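NADH dehydrogenase (Methanothermobacter marburgensis, PDB 4R81) binds flavin mononucleotide in a flavodoxin-like fold and probably catalyses the oxidation of NAD(P)H with a quinone as electron acceptor. Local coordinates at residues Leu42-Glu55 and Pro97-Thr109. Sequence-based numbering, arbitrary orientation.
Sequences LYRMNFRSELSQEE and PAKLKGWFDRVWT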
loop_
_atom_site.group_PDB
_atom_site.type_symbol
_atom_site.label_atom_id
_atom_site.label_comp_id
_atom_site.label_asym_id
_atom_site.label_seq_id
_atom_site.Cartn_x
_atom_site.Cartn_y
_atom_site.Cartn_z
ATOM N N LEU A 42 1.969 13.397 8.335
ATOM C CA LEU A 42 3.053 13.025 7.438
ATOM C C LEU A 42 3.215 13.963 6.247
ATOM O O LEU A 42 4.336 14.236 5.828
ATOM C CB LEU A 42 2.887 11.578 6.956
ATOM C CG LEU A 42 2.946 10.501 8.046
ATOM C CD1 LEU A 42 2.783 9.117 7.443
ATOM C CD2 LEU A 42 4.260 10.587 8.819
ATOM N N TYR A 43 2.107 14.463 5.705
ATOM C CA TYR A 43 2.192 15.415 4.597
ATOM C C TYR A 43 2.775 16.751 5.047
ATOM O O TYR A 43 3.649 17.308 4.372
ATOM C CB TYR A 43 0.830 15.626 3.938
ATOM C CG TYR A 43 0.527 14.692 2.785
ATOM C CD1 TYR A 43 0.818 15.057 1.471
ATOM C CD2 TYR A 43 -0.066 13.457 3.006
ATOM C CE1 TYR A 43 0.532 14.213 0.413
ATOM C CE2 TYR A 43 -0.357 12.604 1.953
ATOM C CZ TYR A 43 -0.065 12.997 0.657
ATOM O OH TYR A 43 -0.355 12.166 -0.396
ATOM N N ARG A 44 2.309 17.254 6.190
ATOM C CA ARG A 44 2.836 18.494 6.767
ATOM C C ARG A 44 4.316 18.381 7.070
ATOM O O ARG A 44 5.054 19.349 6.971
ATOM C CB ARG A 44 2.123 18.849 8.074
ATOM C CG ARG A 44 0.837 19.620 7.911
ATOM C CD ARG A 44 0.575 20.497 9.131
ATOM N NE ARG A 44 1.089 21.852 8.943
ATOM C CZ ARG A 44 2.123 22.378 9.594
ATOM N NH1 ARG A 44 2.779 21.677 10.515
ATOM N NH2 ARG A 44 2.498 23.621 9.324
ATOM N N MET A 45 4.731 17.189 7.467
ATOM C CA MET A 45 6.114 16.933 7.844
ATOM C C MET A 45 7.040 16.833 6.648
ATOM O O MET A 45 8.254 16.737 6.823
ATOM C CB MET A 45 6.207 15.623 8.629
ATOM C CG MET A 45 5.541 15.678 9.999
ATOM S SD MET A 45 5.320 14.040 10.726
ATOM C CE MET A 45 6.973 13.382 10.547
ATOM N N ASN A 46 6.476 16.844 5.443
ATOM C CA ASN A 46 7.242 16.544 4.229
ATOM C C ASN A 46 7.972 15.202 4.353
ATOM O O ASN A 46 9.106 15.043 3.898
ATOM C CB ASN A 46 8.223 17.679 3.904
ATOM C CG ASN A 46 7.526 19.008 3.696
ATOM O OD1 ASN A 46 7.651 19.929 4.509
ATOM N ND2 ASN A 46 6.784 19.117 2.599
ATOM N N PHE A 47 7.304 14.234 4.968
ATOM C CA PHE A 47 7.929 12.951 5.257
ATOM C C PHE A 47 8.294 12.208 3.985
ATOM O O PHE A 47 7.449 11.997 3.113
ATOM C CB PHE A 47 7.020 12.085 6.121
ATOM C CG PHE A 47 7.659 10.800 6.563
ATOM C CD1 PHE A 47 8.554 10.788 7.624
ATOM C CD2 PHE A 47 7.376 9.605 5.913
ATOM C CE1 PHE A 47 9.149 9.605 8.037
ATOM C CE2 PHE A 47 7.967 8.421 6.321
ATOM C CZ PHE A 47 8.856 8.421 7.381
ATOM N N ARG A 48 9.558 11.810 3.890
ATOM C CA ARG A 48 10.046 11.086 2.729
ATOM C C ARG A 48 9.480 9.676 2.769
ATOM O O ARG A 48 9.727 8.912 3.713
ATOM C CB ARG A 48 11.577 11.043 2.724
ATOM C CG ARG A 48 12.169 10.270 1.554
ATOM C CD ARG A 48 11.833 10.936 0.239
ATOM N NE ARG A 48 12.529 10.310 -0.877
ATOM C CZ ARG A 48 12.433 10.715 -2.138
ATOM N NH1 ARG A 48 11.673 11.756 -2.444
ATOM N NH2 ARG A 48 13.097 10.077 -3.090
ATOM N N SER A 49 8.708 9.316 1.755
ATOM C CA SER A 49 8.046 8.020 1.796
ATOM C C SER A 49 8.781 6.915 1.042
ATOM O O SER A 49 8.465 5.750 1.224
ATOM C CB SER A 49 6.592 8.138 1.338
ATOM O OG SER A 49 6.520 8.518 -0.011
ATOM N N GLU A 50 9.763 7.264 0.213
ATOM C CA GLU A 50 10.490 6.247 -0.558
ATOM C C GLU A 50 11.666 5.666 0.205
ATOM O O GLU A 50 12.583 6.402 0.575
ATOM C CB GLU A 50 11.045 6.826 -1.864
ATOM C CG GLU A 50 10.036 7.002 -2.973
ATOM C CD GLU A 50 9.403 8.371 -2.964
ATOM O OE1 GLU A 50 9.657 9.135 -2.000
ATOM O OE2 GLU A 50 8.659 8.683 -3.926
ATOM N N LEU A 51 11.661 4.352 0.408
ATOM C CA LEU A 51 12.849 3.671 0.910
ATOM C C LEU A 51 13.944 3.838 -0.134
ATOM O O LEU A 51 13.797 3.370 -1.268
ATOM C CB LEU A 51 12.578 2.183 1.108
ATOM C CG LEU A 51 13.679 1.410 1.834
ATOM C CD1 LEU A 51 13.677 1.797 3.294
ATOM C CD2 LEU A 51 13.499 -0.096 1.664
ATOM N N SER A 52 15.038 4.494 0.242
ATOM C CA SER A 52 16.146 4.745 -0.681
ATOM C C SER A 52 17.038 3.519 -0.878
ATOM O O SER A 52 16.948 2.539 -0.140
ATOM C CB SER A 52 17.001 5.897 -0.169
ATOM O OG SER A 52 17.683 5.506 1.007
ATOM N N GLN A 53 17.913 3.588 -1.877
ATOM C CA GLN A 53 18.868 2.515 -2.117
ATOM C C GLN A 53 19.729 2.257 -0.880
ATOM O O GLN A 53 19.961 1.101 -0.503
ATOM C CB GLN A 53 19.744 2.836 -3.334
ATOM C CG GLN A 53 20.987 1.960 -3.483
ATOM C CD GLN A 53 20.666 0.496 -3.723
ATOM O OE1 GLN A 53 19.502 0.112 -3.849
ATOM N NE2 GLN A 53 21.704 -0.331 -3.792
ATOM N N GLU A 54 20.171 3.333 -0.233
ATOM C CA GLU A 54 21.024 3.215 0.942
ATOM C C GLU A 54 20.297 2.550 2.112
ATOM O O GLU A 54 20.859 1.695 2.797
ATOM C CB GLU A 54 21.578 4.586 1.348
ATOM C CG GLU A 54 22.561 5.178 0.341
ATOM C CD GLU A 54 21.879 5.869 -0.834
ATOM O OE1 GLU A 54 20.630 5.896 -0.891
ATOM O OE2 GLU A 54 22.600 6.401 -1.701
ATOM N N GLU A 55 19.044 2.937 2.336
ATOM C CA GLU A 55 18.240 2.314 3.380
ATOM C C GLU A 55 17.957 0.852 3.050
ATOM O O GLU A 55 17.991 -0.011 3.927
ATOM C CB GLU A 55 16.918 3.053 3.541
ATOM C CG GLU A 55 17.017 4.476 4.028
ATOM C CD GLU A 55 15.669 5.158 3.991
ATOM O OE1 GLU A 55 15.248 5.574 2.896
ATOM O OE2 GLU A 55 15.014 5.254 5.051
ATOM N N PRO A 97 -2.727 5.426 1.888
ATOM C CA PRO A 97 -2.041 6.295 0.932
ATOM C C PRO A 97 -0.570 5.935 0.872
ATOM O O PRO A 97 -0.012 5.466 1.870
ATOM C CB PRO A 97 -2.203 7.679 1.564
ATOM C CG PRO A 97 -3.531 7.597 2.231
ATOM C CD PRO A 97 -3.551 6.210 2.828
ATOM N N ALA A 98 0.043 6.137 -0.288
ATOM C CA ALA A 98 1.462 5.859 -0.466
ATOM C C ALA A 98 2.315 6.486 0.628
ATOM O O ALA A 98 3.313 5.890 1.049
ATOM C CB ALA A 98 1.924 6.338 -1.831
ATOM N N LYS A 99 1.930 7.685 1.076
ATOM C CA LYS A 99 2.672 8.387 2.125
ATOM C C LYS A 99 2.773 7.549 3.404
ATOM O O LYS A 99 3.843 7.470 4.017
ATOM C CB LYS A 99 2.039 9.747 2.439
ATOM C CG LYS A 99 2.684 10.450 3.620
ATOM C CD LYS A 99 4.022 11.079 3.248
ATOM C CE LYS A 99 3.834 12.440 2.580
ATOM N NZ LYS A 99 5.091 12.947 1.949
ATOM N N LEU A 100 1.673 6.902 3.791
ATOM C CA LEU A 100 1.683 6.074 4.989
ATOM C C LEU A 100 2.349 4.729 4.721
ATOM O O LEU A 100 3.032 4.189 5.595
ATOM C CB LEU A 100 0.261 5.878 5.540
ATOM C CG LEU A 100 0.101 5.040 6.810
ATOM C CD1 LEU A 100 0.951 5.605 7.944
ATOM C CD2 LEU A 100 -1.370 4.977 7.198
ATOM N N LYS A 101 2.146 4.179 3.524
ATOM C CA LYS A 101 2.799 2.921 3.166
ATOM C C LYS A 101 4.303 3.090 3.291
ATOM O O LYS A 101 4.995 2.201 3.797
ATOM C CB LYS A 101 2.443 2.484 1.739
ATOM C CG LYS A 101 3.153 1.207 1.265
ATOM C CD LYS A 101 2.990 0.064 2.276
ATOM C CE LYS A 101 3.331 -1.291 1.692
ATOM N NZ LYS A 101 4.738 -1.358 1.211
ATOM N N GLY A 102 4.797 4.248 2.858
ATOM C CA GLY A 102 6.220 4.521 2.894
ATOM C C GLY A 102 6.729 4.687 4.308
ATOM O O GLY A 102 7.891 4.388 4.588
ATOM N N TRP A 103 5.854 5.146 5.202
ATOM C CA TRP A 103 6.190 5.219 6.612
ATOM C C TRP A 103 6.480 3.809 7.138
ATOM O O TRP A 103 7.487 3.597 7.806
ATOM C CB TRP A 103 5.052 5.875 7.393
ATOM C CG TRP A 103 5.352 6.165 8.834
ATOM C CD1 TRP A 103 5.873 7.319 9.341
ATOM C CD2 TRP A 103 5.118 5.300 9.961
ATOM N NE1 TRP A 103 5.984 7.230 10.710
ATOM C CE2 TRP A 103 5.527 6.003 11.117
ATOM C CE3 TRP A 103 4.594 4.005 10.105
ATOM C CZ2 TRP A 103 5.441 5.451 12.399
ATOM C CZ3 TRP A 103 4.510 3.456 11.381
ATOM C CH2 TRP A 103 4.934 4.181 12.508
ATOM N N PHE A 104 5.633 2.834 6.813
ATOM C CA PHE A 104 5.922 1.461 7.215
ATOM C C PHE A 104 7.240 0.976 6.599
ATOM O O PHE A 104 8.096 0.429 7.308
ATOM C CB PHE A 104 4.770 0.512 6.846
ATOM C CG PHE A 104 3.524 0.718 7.667
ATOM C CD1 PHE A 104 3.500 0.378 9.013
ATOM C CD2 PHE A 104 2.376 1.240 7.092
ATOM C CE1 PHE A 104 2.356 0.576 9.774
ATOM C CE2 PHE A 104 1.222 1.440 7.851
ATOM C CZ PHE A 104 1.212 1.099 9.189
ATOM N N ASP A 105 7.412 1.192 5.294
ATOM C CA ASP A 105 8.611 0.722 4.585
ATOM C C ASP A 105 9.886 1.228 5.258
ATOM O O ASP A 105 10.864 0.491 5.403
ATOM C CB ASP A 105 8.635 1.196 3.123
ATOM C CG ASP A 105 7.494 0.638 2.282
ATOM O OD1 ASP A 105 6.843 -0.344 2.696
ATOM O OD2 ASP A 105 7.261 1.198 1.183
ATOM N N ARG A 106 9.858 2.495 5.670
ATOM C CA ARG A 106 11.044 3.176 6.185
ATOM C C ARG A 106 11.213 3.120 7.702
ATOM O O ARG A 106 12.338 3.182 8.210
ATOM C CB ARG A 106 11.046 4.640 5.723
ATOM C CG ARG A 106 11.080 4.819 4.205
ATOM C CD ARG A 106 11.373 6.266 3.826
ATOM N NE ARG A 106 12.654 6.689 4.385
ATOM C CZ ARG A 106 12.834 7.735 5.188
ATOM N NH1 ARG A 106 11.817 8.519 5.511
ATOM N NH2 ARG A 106 14.048 8.003 5.654
ATOM N N VAL A 107 10.104 3.013 8.426
ATOM C CA VAL A 107 10.152 3.133 9.879
ATOM C C VAL A 107 10.181 1.768 10.555
ATOM O O VAL A 107 10.783 1.611 11.609
ATOM C CB VAL A 107 9.013 4.050 10.410
ATOM C CG1 VAL A 107 9.034 4.149 11.947
ATOM C CG2 VAL A 107 9.130 5.444 9.780
ATOM N N TRP A 108 9.574 0.766 9.927
ATOM C CA TRP A 108 9.598 -0.580 10.490
ATOM C C TRP A 108 10.918 -1.267 10.121
ATOM O O TRP A 108 10.959 -2.145 9.253
ATOM C CB TRP A 108 8.415 -1.402 9.973
ATOM C CG TRP A 108 7.069 -1.320 10.721
ATOM C CD1 TRP A 108 5.972 -2.077 10.446
ATOM C CD2 TRP A 108 6.692 -0.471 11.839
ATOM N NE1 TRP A 108 4.942 -1.762 11.298
ATOM C CE2 TRP A 108 5.354 -0.785 12.162
ATOM C CE3 TRP A 108 7.347 0.518 12.587
ATOM C CZ2 TRP A 108 4.660 -0.156 13.203
ATOM C CZ3 TRP A 108 6.653 1.145 13.622
ATOM C CH2 TRP A 108 5.323 0.804 13.917
ATOM N N THR A 109 11.997 -0.874 10.789
ATOM C CA THR A 109 13.350 -1.275 10.390
ATOM C C THR A 109 13.839 -2.548 11.057
ATOM O O THR A 109 13.373 -2.920 12.135
ATOM C CB THR A 109 14.363 -0.142 10.664
ATOM O OG1 THR A 109 14.259 0.273 12.031
ATOM C CG2 THR A 109 14.062 1.035 9.782
HETATM O O HOH W 1 0.250 9.553 -0.447
HETATM O O HOH W 2 4.751 16.057 2.237
HETATM O O HOH W 3 8.952 3.133 0.407
HETATM O O HOH W 4 14.826 3.614 6.857
#
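Lys99 CE sits over the centre of the Tyr43 ring in a CH-pi contact, and its ammonium group adds a cation-pi interaction on that face. On one face of the Phe47 ring lies Trp103 CD1, offset toward the rim, while Gly102 O approaches its edge. The Arg106 guanidinium carries Arg48 CG over one face and the Glu55 carboxylate at its edge, the two planes 64° apart. This grip is side-on: Arg106 NE bonds to Glu55 OE2 (2.8 Å) and OE1 (3.2 Å), each through a syn lone pair, whereas NH2 meets OE2 from above the carboxylate plane. Arg106 NH1 turns instead to Arg48 O (2.8 Å). Bends at chi2 and chi3 (77° and 82°) carry Lys99 NZ to Phe47 O at 2.8 Å, and it also forms a salt bridge with Glu50 of the second subunit. Replacing Arg106 with an alanine is likely to leave Glu55 without its counter-charge and Arg48 O without this donor. Ser52 and Glu55 form a capping box at the start of helix 53-61, close to the FMN pocket that includes Asp105. Two basic side chains of helix 98-107 thus pin an irregular loop through its carbonyls, the Arg106 charge being met by Glu55 and Asp71.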